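Long-range contact in arginine 3rd transport system periplasmic binding protein (Legionella pneumophila subsp. pneumophila str. Philadelphia 1, PDB 3KZG), which probably binds arginine in the periplasm and hands it to an ABC-type transport system for uptake: residues N4-T9 against R62-V67. Residues are numbered along the deposited sequence; the frame is centred on the assembly and turned at random.
Sequences NLTIGT and REVDLV
T6 and D65 grip each other twice, and the pair illustrates how a side chain can stand in for the backbone just ahead of the point where two parallel strands begin to pair. The backbone N of D65 gives its hydrogen to T6 O at 2.7 Å, lying in the carbonyl plane, while D65 OD2 takes the hydrogen of T6 N at 2.9 Å. That carboxylate oxygen is met on its anti side, 18° out of the carboxylate plane; with CG of D65 anti to its own carbonyl carbon (chi1 -61°), the group reaches back along 4-9. T6 O also receives a weak, long bond from L66 N, so two successive amides of 62-67 converge on one oxygen.

Further along, regular parallel pairing takes over: G8 N donates to L66 O at 2.9 Å in a nearly straight bond, 169° at the hydrogen, and CA-H...O contacts from I7 to L66 O and from V67 to G8 O run beside it. In the lobe carrying the N-terminus of this periplasmic binding protein, strand 4-13 runs between parallel strands 44-50, to which I7 bonds through T46 and E48, and 66-67, the latter reached after the Schellman motif that ends helix 55-60.

Packing is close on the face of V64 and V67, both covered by L59 of that helix. CG1 of V64 lies 3.8 Å from G8 N, over the backbone of a residue with no side chain to hold it off, and also touches CG2 of T6, the two side chains crossing at about a right angle. On the other face CG2 of I7 rests 3.6 Å from L66 O, L5 CD1 and L66 CD1 meet more loosely at 4.3 Å, and L66 continues onto L204 and I208 of helix 202-217. The solvent side lies at the N4 and E63 end, where T6 and D65 are partly exposed; the side chain of exposed E63 leads away from 4-9, and its OE1 makes a weak hydrogen bond with Y50 OH.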
loop_
_atom_site.group_PDB
_atom_site.type_symbol
_atom_site.label_atom_id
_atom_site.label_comp_id
_atom_site.label_asym_id
_atom_site.label_seq_id
_atom_site.Cartn_x
_atom_site.Cartn_y
_atom_site.Cartn_z
ATOM N N ASN A 4 -20.395 -22.367 -19.991
ATOM C CA ASN A 4 -19.514 -21.827 -21.017
ATOM C C ASN A 4 -20.191 -20.603 -21.617
ATOM O O ASN A 4 -21.345 -20.666 -22.047
ATOM C CB ASN A 4 -19.267 -22.883 -22.100
ATOM C CG ASN A 4 -18.160 -22.489 -23.071
ATOM O OD1 ASN A 4 -17.771 -23.282 -23.927
ATOM N ND2 ASN A 4 -17.650 -21.269 -22.942
ATOM N N LEU A 5 -19.468 -19.488 -21.639
ATOM C CA LEU A 5 -20.005 -18.244 -22.168
ATOM C C LEU A 5 -19.391 -17.865 -23.508
ATOM O O LEU A 5 -18.243 -18.198 -23.800
ATOM C CB LEU A 5 -19.777 -17.109 -21.167
ATOM C CG LEU A 5 -20.410 -17.252 -19.779
ATOM C CD1 LEU A 5 -19.942 -16.114 -18.879
ATOM C CD2 LEU A 5 -21.927 -17.253 -19.903
ATOM N N THR A 6 -20.179 -17.163 -24.315
ATOM C CA THR A 6 -19.750 -16.691 -25.622
ATOM C C THR A 6 -19.783 -15.167 -25.567
ATOM O O THR A 6 -20.852 -14.565 -25.468
ATOM C CB THR A 6 -20.703 -17.198 -26.734
ATOM O OG1 THR A 6 -20.617 -18.629 -26.817
ATOM C CG2 THR A 6 -20.338 -16.586 -28.082
ATOM N N ILE A 7 -18.609 -14.548 -25.618
ATOM C CA ILE A 7 -18.526 -13.096 -25.550
ATOM C C ILE A 7 -18.175 -12.455 -26.884
ATOM O O ILE A 7 -17.215 -12.840 -27.542
ATOM C CB ILE A 7 -17.470 -12.632 -24.513
ATOM C CG1 ILE A 7 -17.759 -13.245 -23.142
ATOM C CG2 ILE A 7 -17.483 -11.111 -24.408
ATOM C CD1 ILE A 7 -17.345 -14.685 -23.020
ATOM N N GLY A 8 -18.966 -11.464 -27.272
ATOM C CA GLY A 8 -18.703 -10.759 -28.507
ATOM C C GLY A 8 -17.821 -9.563 -28.205
ATOM O O GLY A 8 -18.016 -8.887 -27.194
ATOM N N THR A 9 -16.839 -9.316 -29.068
ATOM C CA THR A 9 -15.923 -8.187 -28.912
ATOM C C THR A 9 -15.623 -7.673 -30.317
ATOM O O THR A 9 -15.801 -8.407 -31.287
ATOM C CB THR A 9 -14.610 -8.621 -28.226
ATOM O OG1 THR A 9 -13.796 -7.467 -27.974
ATOM C CG2 THR A 9 -13.844 -9.600 -29.104
ATOM N N ARG A 62 -28.978 -12.883 -29.376
ATOM C CA ARG A 62 -28.422 -13.940 -28.543
ATOM C C ARG A 62 -27.333 -14.755 -29.229
ATOM O O ARG A 62 -27.124 -15.926 -28.895
ATOM C CB ARG A 62 -29.535 -14.872 -28.051
ATOM C CG ARG A 62 -30.264 -14.388 -26.792
ATOM C CD ARG A 62 -30.979 -13.051 -26.991
ATOM N NE ARG A 62 -31.729 -12.680 -25.790
ATOM C CZ ARG A 62 -32.367 -11.525 -25.623
ATOM N NH1 ARG A 62 -32.358 -10.609 -26.577
ATOM N NH2 ARG A 62 -33.012 -11.285 -24.490
ATOM N N GLU A 63 -26.646 -14.144 -30.192
ATOM C CA GLU A 63 -25.552 -14.820 -30.886
ATOM C C GLU A 63 -24.421 -14.962 -29.868
ATOM O O GLU A 63 -23.566 -15.843 -29.972
ATOM C CB GLU A 63 -25.064 -13.984 -32.076
ATOM C CG GLU A 63 -26.085 -13.794 -33.191
ATOM C CD GLU A 63 -25.528 -12.992 -34.358
ATOM O OE1 GLU A 63 -24.481 -13.391 -34.911
ATOM O OE2 GLU A 63 -26.135 -11.967 -34.727
ATOM N N VAL A 64 -24.435 -14.070 -28.882
ATOM C CA VAL A 64 -23.445 -14.058 -27.815
ATOM C C VAL A 64 -24.145 -13.772 -26.490
ATOM O O VAL A 64 -25.206 -13.150 -26.458
ATOM C CB VAL A 64 -22.382 -12.978 -28.049
ATOM C CG1 VAL A 64 -21.647 -13.258 -29.351
ATOM C CG2 VAL A 64 -23.034 -11.611 -28.086
ATOM N N ASP A 65 -23.544 -14.219 -25.395
ATOM C CA ASP A 65 -24.132 -14.009 -24.075
ATOM C C ASP A 65 -23.854 -12.620 -23.523
ATOM O O ASP A 65 -24.703 -12.018 -22.863
ATOM C CB ASP A 65 -23.593 -15.055 -23.105
ATOM C CG ASP A 65 -23.928 -16.455 -23.534
ATOM O OD1 ASP A 65 -25.131 -16.723 -23.728
ATOM O OD2 ASP A 65 -23.002 -17.282 -23.679
ATOM N N LEU A 66 -22.659 -12.117 -23.803
ATOM C CA LEU A 66 -22.240 -10.809 -23.322
ATOM C C LEU A 66 -21.406 -10.096 -24.375
ATOM O O LEU A 66 -20.980 -10.699 -25.358
ATOM C CB LEU A 66 -21.402 -10.975 -22.051
ATOM C CG LEU A 66 -22.073 -11.659 -20.862
ATOM C CD1 LEU A 66 -21.026 -12.042 -19.832
ATOM C CD2 LEU A 66 -23.126 -10.730 -20.265
ATOM N N VAL A 67 -21.185 -8.804 -24.160
ATOM C CA VAL A 67 -20.369 -8.002 -25.058
ATOM C C VAL A 67 -19.439 -7.108 -24.244
ATOM O O VAL A 67 -19.852 -6.496 -23.258
ATOM C CB VAL A 67 -21.226 -7.104 -25.976
ATOM C CG1 VAL A 67 -20.353 -6.040 -26.625
ATOM C CG2 VAL A 67 -21.891 -7.950 -27.051
#